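Local coordinates for protein alpha-1,3-glucanase (Streptomyces thermodiastaticus, PDB 7C7D) that probably hydrolyses alpha-1,3-glucan from within the chain, as a thermostable glycoside hydrolase of family GH87, at residues A[319-333]-A[343-357]. Sequence-based numbering, arbitrary orientation. Where two conformers were deposited one is given.
Sequences VSGMWIQHVKVGLWL and ENNRILDTTADGLNL
Strands 323-325 and 346-348 run parallel with their axes 4.8 Å apart, and after intervening loops 331-333 pairs likewise with 355-357, one residue out of the earlier register. W323, I324 and Q325 pair in order with R346, I347 and L348, while L331, W332 and L333 pair in order with L355, N356 and L357. At the turn before the first ladder, the N345 amide bridges two backbone sites: OD1 takes the M322 N-H on a lone pair (2.9 Å), and ND2 donates to V319 O from above its carbonyl plane. V319 O also accepts from E343 N, nearly along its C=O axis. Such stacking of equivalent turns is the hallmark of the right-handed parallel beta-helix of pectate lyase-like proteins, of which these segments are equivalent parts of consecutive coils. Inside, L331 CD1 meets I347 CD1 at 4.0 Å, and L333 CD1 reaches L357 CD2 at 3.6 Å. On the outer side, L348 CD1 rests over one face of the W323 indole, offset toward its rim. W323 NE1 donates in a straight line, within the ring plane, to Q325 OE1 (3.0 Å). With CG anti to N (chi1 -175°) and an extended chain, Q325 runs alongside D349, and its NE2 donates to D349 OD2 at 2.7 Å, amide and carboxylate nearly coplanar. N164 meets both groups, its carbonyl accepting from NE2 and its N-H donating to OD2, which ties this corner to the N-terminal beta domain. H326 lays its ring under Q325 CG, and its NE2 hydrogen-bonds to D163 OD1.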
loop_
_atom_site.group_PDB
_atom_site.type_symbol
_atom_site.label_atom_id
_atom_site.label_comp_id
_atom_site.label_asym_id
_atom_site.label_seq_id
_atom_site.Cartn_x
_atom_site.Cartn_y
_atom_site.Cartn_z
ATOM N N VAL A 319 7.972 -12.143 -8.709
ATOM C CA VAL A 319 8.532 -11.624 -7.466
ATOM C C VAL A 319 7.647 -12.150 -6.347
ATOM O O VAL A 319 6.453 -11.836 -6.310
ATOM C CB VAL A 319 8.543 -10.086 -7.440
ATOM C CG1 VAL A 319 9.073 -9.574 -6.108
ATOM C CG2 VAL A 319 9.341 -9.524 -8.608
ATOM N N SER A 320 8.206 -12.965 -5.450
ATOM C CA SER A 320 7.375 -13.607 -4.440
ATOM C C SER A 320 8.145 -13.863 -3.150
ATOM O O SER A 320 9.357 -14.085 -3.159
ATOM C CB SER A 320 6.780 -14.919 -4.966
ATOM O OG SER A 320 7.799 -15.843 -5.312
ATOM N N GLY A 321 7.409 -13.867 -2.039
ATOM C CA GLY A 321 7.995 -14.158 -0.744
ATOM C C GLY A 321 8.991 -13.130 -0.262
ATOM O O GLY A 321 9.824 -13.445 0.591
ATOM N N MET A 322 8.924 -11.902 -0.770
ATOM C CA MET A 322 9.905 -10.875 -0.462
ATOM C C MET A 322 9.446 -9.990 0.685
ATOM O O MET A 322 8.251 -9.827 0.944
ATOM C CB MET A 322 10.148 -9.979 -1.678
ATOM C CG MET A 322 10.547 -10.716 -2.944
ATOM S SD MET A 322 12.198 -11.444 -2.908
ATOM C CE MET A 322 13.214 -9.985 -2.686
ATOM N N TRP A 323 10.429 -9.385 1.352
ATOM C CA TRP A 323 10.211 -8.318 2.322
ATOM C C TRP A 323 10.953 -7.100 1.792
ATOM O O TRP A 323 12.185 -7.121 1.703
ATOM C CB TRP A 323 10.791 -8.736 3.669
ATOM C CG TRP A 323 10.633 -7.745 4.764
ATOM C CD1 TRP A 323 11.340 -6.584 4.948
ATOM C CD2 TRP A 323 9.731 -7.846 5.866
ATOM N NE1 TRP A 323 10.909 -5.950 6.092
ATOM C CE2 TRP A 323 9.924 -6.707 6.672
ATOM C CE3 TRP A 323 8.764 -8.787 6.243
ATOM C CZ2 TRP A 323 9.199 -6.494 7.846
ATOM C CZ3 TRP A 323 8.043 -8.570 7.402
ATOM C CH2 TRP A 323 8.261 -7.429 8.186
ATOM N N ILE A 324 10.212 -6.053 1.430
ATOM C CA ILE A 324 10.766 -4.865 0.785
ATOM C C ILE A 324 10.480 -3.685 1.698
ATOM O O ILE A 324 9.321 -3.459 2.068
ATOM C CB ILE A 324 10.121 -4.636 -0.591
ATOM C CG1 ILE A 324 10.250 -5.880 -1.475
ATOM C CG2 ILE A 324 10.690 -3.391 -1.265
ATOM C CD1 ILE A 324 11.659 -6.342 -1.715
ATOM N N GLN A 325 11.524 -2.946 2.082
ATOM C CA GLN A 325 11.344 -1.927 3.102
ATOM C C GLN A 325 12.389 -0.827 2.958
ATOM O O GLN A 325 13.523 -1.081 2.553
ATOM C CB GLN A 325 11.445 -2.572 4.492
ATOM C CG GLN A 325 11.148 -1.646 5.642
ATOM C CD GLN A 325 11.265 -2.330 6.993
ATOM O OE1 GLN A 325 11.944 -3.357 7.136
ATOM N NE2 GLN A 325 10.601 -1.766 7.994
ATOM N N HIS A 326 12.008 0.397 3.340
ATOM C CA HIS A 326 12.959 1.518 3.440
ATOM C C HIS A 326 13.598 1.843 2.094
ATOM O O HIS A 326 14.805 2.090 1.996
ATOM C CB HIS A 326 14.015 1.310 4.527
ATOM C CG HIS A 326 13.453 1.259 5.910
ATOM N ND1 HIS A 326 14.094 0.621 6.951
ATOM C CD2 HIS A 326 12.303 1.759 6.425
ATOM C CE1 HIS A 326 13.361 0.727 8.047
ATOM N NE2 HIS A 326 12.271 1.414 7.754
ATOM N N VAL A 327 12.775 1.846 1.049
ATOM C CA VAL A 327 13.157 2.331 -0.271
ATOM C C VAL A 327 12.215 3.470 -0.643
ATOM O O VAL A 327 11.319 3.825 0.136
ATOM C CB VAL A 327 13.168 1.202 -1.322
ATOM C CG1 VAL A 327 14.256 0.197 -0.994
ATOM C CG2 VAL A 327 11.811 0.485 -1.391
ATOM N N LYS A 328 12.410 4.064 -1.821
ATOM C CA LYS A 328 11.490 5.102 -2.281
ATOM C C LYS A 328 10.240 4.457 -2.873
ATOM O O LYS A 328 9.142 4.589 -2.326
ATOM C CB LYS A 328 12.181 6.033 -3.283
ATOM C CG LYS A 328 11.293 7.196 -3.708
ATOM C CD LYS A 328 11.898 8.036 -4.809
ATOM C CE LYS A 328 11.935 7.293 -6.123
ATOM N NZ LYS A 328 12.177 8.229 -7.264
ATOM N N VAL A 329 10.401 3.751 -3.990
ATOM C CA VAL A 329 9.352 2.923 -4.573
ATOM C C VAL A 329 9.781 1.470 -4.449
ATOM O O VAL A 329 10.944 1.135 -4.695
ATOM C CB VAL A 329 9.084 3.295 -6.045
ATOM C CG1 VAL A 329 8.024 2.375 -6.658
ATOM C CG2 VAL A 329 8.649 4.737 -6.142
ATOM N N GLY A 330 8.852 0.599 -4.059
ATOM C CA GLY A 330 9.176 -0.815 -4.063
ATOM C C GLY A 330 9.491 -1.323 -5.457
ATOM O O GLY A 330 10.608 -1.775 -5.729
ATOM N N LEU A 331 8.520 -1.248 -6.362
ATOM C CA LEU A 331 8.707 -1.664 -7.749
ATOM C C LEU A 331 8.171 -0.566 -8.651
ATOM O O LEU A 331 6.956 -0.336 -8.704
ATOM C CB LEU A 331 8.019 -2.998 -8.049
ATOM C CG LEU A 331 8.509 -4.230 -7.278
ATOM C CD1 LEU A 331 7.783 -4.400 -5.944
ATOM C CD2 LEU A 331 8.357 -5.490 -8.123
ATOM N N TRP A 332 9.080 0.118 -9.332
ATOM C CA TRP A 332 8.732 1.114 -10.330
ATOM C C TRP A 332 8.957 0.426 -11.666
ATOM O O TRP A 332 10.098 0.247 -12.095
ATOM C CB TRP A 332 9.623 2.337 -10.156
ATOM C CG TRP A 332 9.228 3.426 -11.057
ATOM C CD1 TRP A 332 8.169 4.265 -10.899
ATOM C CD2 TRP A 332 9.848 3.777 -12.294
ATOM N NE1 TRP A 332 8.104 5.136 -11.953
ATOM C CE2 TRP A 332 9.126 4.860 -12.824
ATOM C CE3 TRP A 332 10.953 3.288 -13.000
ATOM C CZ2 TRP A 332 9.473 5.468 -14.028
ATOM C CZ3 TRP A 332 11.301 3.894 -14.189
ATOM C CH2 TRP A 332 10.563 4.974 -14.693
ATOM N N LEU A 333 7.871 -0.008 -12.301
ATOM C CA LEU A 333 7.943 -0.921 -13.433
ATOM C C LEU A 333 7.595 -0.197 -14.725
ATOM O O LEU A 333 6.573 0.496 -14.807
ATOM C CB LEU A 333 7.016 -2.120 -13.218
ATOM C CG LEU A 333 7.451 -3.019 -12.051
ATOM C CD1 LEU A 333 6.303 -3.893 -11.540
ATOM C CD2 LEU A 333 8.648 -3.882 -12.446
ATOM N N GLU A 343 3.577 -11.483 -6.051
ATOM C CA GLU A 343 2.659 -12.126 -5.125
ATOM C C GLU A 343 3.335 -12.484 -3.810
ATOM O O GLU A 343 4.521 -12.816 -3.760
ATOM C CB GLU A 343 2.043 -13.399 -5.738
ATOM C CG GLU A 343 3.089 -14.468 -6.019
ATOM C CD GLU A 343 2.536 -15.690 -6.728
ATOM O OE1 GLU A 343 1.303 -15.807 -6.884
ATOM O OE2 GLU A 343 3.354 -16.539 -7.141
ATOM N N ASN A 344 2.543 -12.433 -2.743
ATOM C CA ASN A 344 2.975 -12.897 -1.423
ATOM C C ASN A 344 4.209 -12.148 -0.931
ATOM O O ASN A 344 5.145 -12.743 -0.395
ATOM C CB ASN A 344 3.193 -14.411 -1.385
ATOM C CG ASN A 344 1.960 -15.174 -1.789
ATOM O OD1 ASN A 344 1.958 -15.879 -2.795
ATOM N ND2 ASN A 344 0.895 -15.030 -1.013
ATOM N N ASN A 345 4.206 -10.830 -1.109
ATOM C CA ASN A 345 5.287 -9.976 -0.638
ATOM C C ASN A 345 4.762 -9.019 0.419
ATOM O O ASN A 345 3.555 -8.796 0.546
ATOM C CB ASN A 345 5.887 -9.153 -1.777
ATOM C CG ASN A 345 6.324 -10.009 -2.941
ATOM O OD1 ASN A 345 7.270 -10.779 -2.827
ATOM N ND2 ASN A 345 5.632 -9.885 -4.066
ATOM N N ARG A 346 5.699 -8.448 1.170
ATOM C CA ARG A 346 5.439 -7.347 2.082
ATOM C C ARG A 346 6.203 -6.140 1.571
ATOM O O ARG A 346 7.396 -6.245 1.262
ATOM C CB ARG A 346 5.915 -7.665 3.500
ATOM C CG ARG A 346 5.621 -9.067 3.948
ATOM C CD ARG A 346 4.130 -9.292 4.136
ATOM N NE ARG A 346 3.873 -10.715 4.334
ATOM C CZ ARG A 346 4.152 -11.368 5.460
ATOM N NH1 ARG A 346 4.660 -10.717 6.499
ATOM N NH2 ARG A 346 3.923 -12.669 5.547
ATOM N N ILE A 347 5.518 -5.006 1.466
ATOM C CA ILE A 347 6.140 -3.751 1.067
ATOM C C ILE A 347 5.794 -2.741 2.153
ATOM O O ILE A 347 4.627 -2.357 2.303
ATOM C CB ILE A 347 5.677 -3.280 -0.321
ATOM C CG1 ILE A 347 5.967 -4.364 -1.365
ATOM C CG2 ILE A 347 6.381 -1.982 -0.708
ATOM C CD1 ILE A 347 5.351 -4.108 -2.738
ATOM N N LEU A 348 6.800 -2.330 2.927
ATOM C CA LEU A 348 6.589 -1.541 4.131
ATOM C C LEU A 348 7.501 -0.332 4.107
ATOM O O LEU A 348 8.667 -0.430 3.712
ATOM C CB LEU A 348 6.949 -2.334 5.384
ATOM C CG LEU A 348 6.350 -3.729 5.450
ATOM C CD1 LEU A 348 6.936 -4.476 6.615
ATOM C CD2 LEU A 348 4.858 -3.618 5.591
ATOM N N ASP A 349 6.987 0.798 4.584
ATOM C CA ASP A 349 7.822 1.967 4.870
ATOM C C ASP A 349 8.597 2.415 3.624
ATOM O O ASP A 349 9.829 2.335 3.554
ATOM C CB ASP A 349 8.807 1.687 6.017
ATOM C CG ASP A 349 8.146 1.148 7.268
ATOM O OD1 ASP A 349 7.050 1.620 7.641
ATOM O OD2 ASP A 349 8.758 0.263 7.905
ATOM N N THR A 350 7.851 2.889 2.634
ATOM C CA THR A 350 8.454 3.436 1.429
ATOM C C THR A 350 8.101 4.912 1.343
ATOM O O THR A 350 7.004 5.315 1.725
ATOM C CB THR A 350 8.003 2.676 0.162
ATOM O OG1 THR A 350 6.578 2.742 0.022
ATOM C CG2 THR A 350 8.416 1.205 0.223
ATOM N N THR A 351 9.038 5.735 0.873
ATOM C CA THR A 351 8.750 7.166 0.859
ATOM C C THR A 351 7.891 7.595 -0.323
ATOM O O THR A 351 7.421 8.738 -0.342
ATOM C CB THR A 351 10.028 7.997 0.939
ATOM O OG1 THR A 351 10.862 7.689 -0.182
ATOM C CG2 THR A 351 10.768 7.722 2.241
ATOM N N ALA A 352 7.654 6.706 -1.286
ATOM C CA ALA A 352 6.702 6.957 -2.359
ATOM C C ALA A 352 5.860 5.697 -2.564
ATOM O O ALA A 352 5.567 4.990 -1.591
ATOM C CB ALA A 352 7.409 7.421 -3.638
ATOM N N ASP A 353 5.449 5.413 -3.800
ATOM C CA ASP A 353 4.512 4.322 -4.056
ATOM C C ASP A 353 5.093 2.971 -3.649
ATOM O O ASP A 353 6.304 2.741 -3.691
ATOM C CB ASP A 353 4.198 4.237 -5.556
ATOM C CG ASP A 353 3.323 5.373 -6.075
ATOM O OD1 ASP A 353 3.122 6.392 -5.391
ATOM O OD2 ASP A 353 2.827 5.230 -7.208
ATOM N N GLY A 354 4.201 2.034 -3.326
ATOM C CA GLY A 354 4.650 0.666 -3.138
ATOM C C GLY A 354 5.027 0.006 -4.451
ATOM O O GLY A 354 6.123 -0.550 -4.598
ATOM N N LEU A 355 4.118 0.046 -5.421
ATOM C CA LEU A 355 4.358 -0.482 -6.750
ATOM C C LEU A 355 3.608 0.397 -7.737
ATOM O O LEU A 355 2.459 0.772 -7.493
ATOM C CB LEU A 355 3.880 -1.940 -6.859
ATOM C CG LEU A 355 3.895 -2.608 -8.239
ATOM C CD1 LEU A 355 4.102 -4.116 -8.098
ATOM C CD2 LEU A 355 2.604 -2.334 -9.020
ATOM N N ASN A 356 4.257 0.703 -8.858
ATOM C CA ASN A 356 3.641 1.466 -9.932
ATOM C C ASN A 356 3.907 0.769 -11.255
ATOM O O ASN A 356 5.063 0.537 -11.615
ATOM C CB ASN A 356 4.195 2.891 -9.965
ATOM C CG ASN A 356 3.353 3.818 -10.817
ATOM O OD1 ASN A 356 2.681 3.379 -11.748
ATOM N ND2 ASN A 356 3.360 5.101 -10.486
ATOM N N LEU A 357 2.840 0.432 -11.977
ATOM C CA LEU A 357 2.965 -0.032 -13.357
ATOM C C LEU A 357 2.936 1.213 -14.226
ATOM O O LEU A 357 1.876 1.693 -14.632
ATOM C CB LEU A 357 1.842 -0.997 -13.717
ATOM C CG LEU A 357 1.709 -2.244 -12.842
ATOM C CD1 LEU A 357 0.607 -3.147 -13.381
ATOM C CD2 LEU A 357 3.024 -2.997 -12.762
#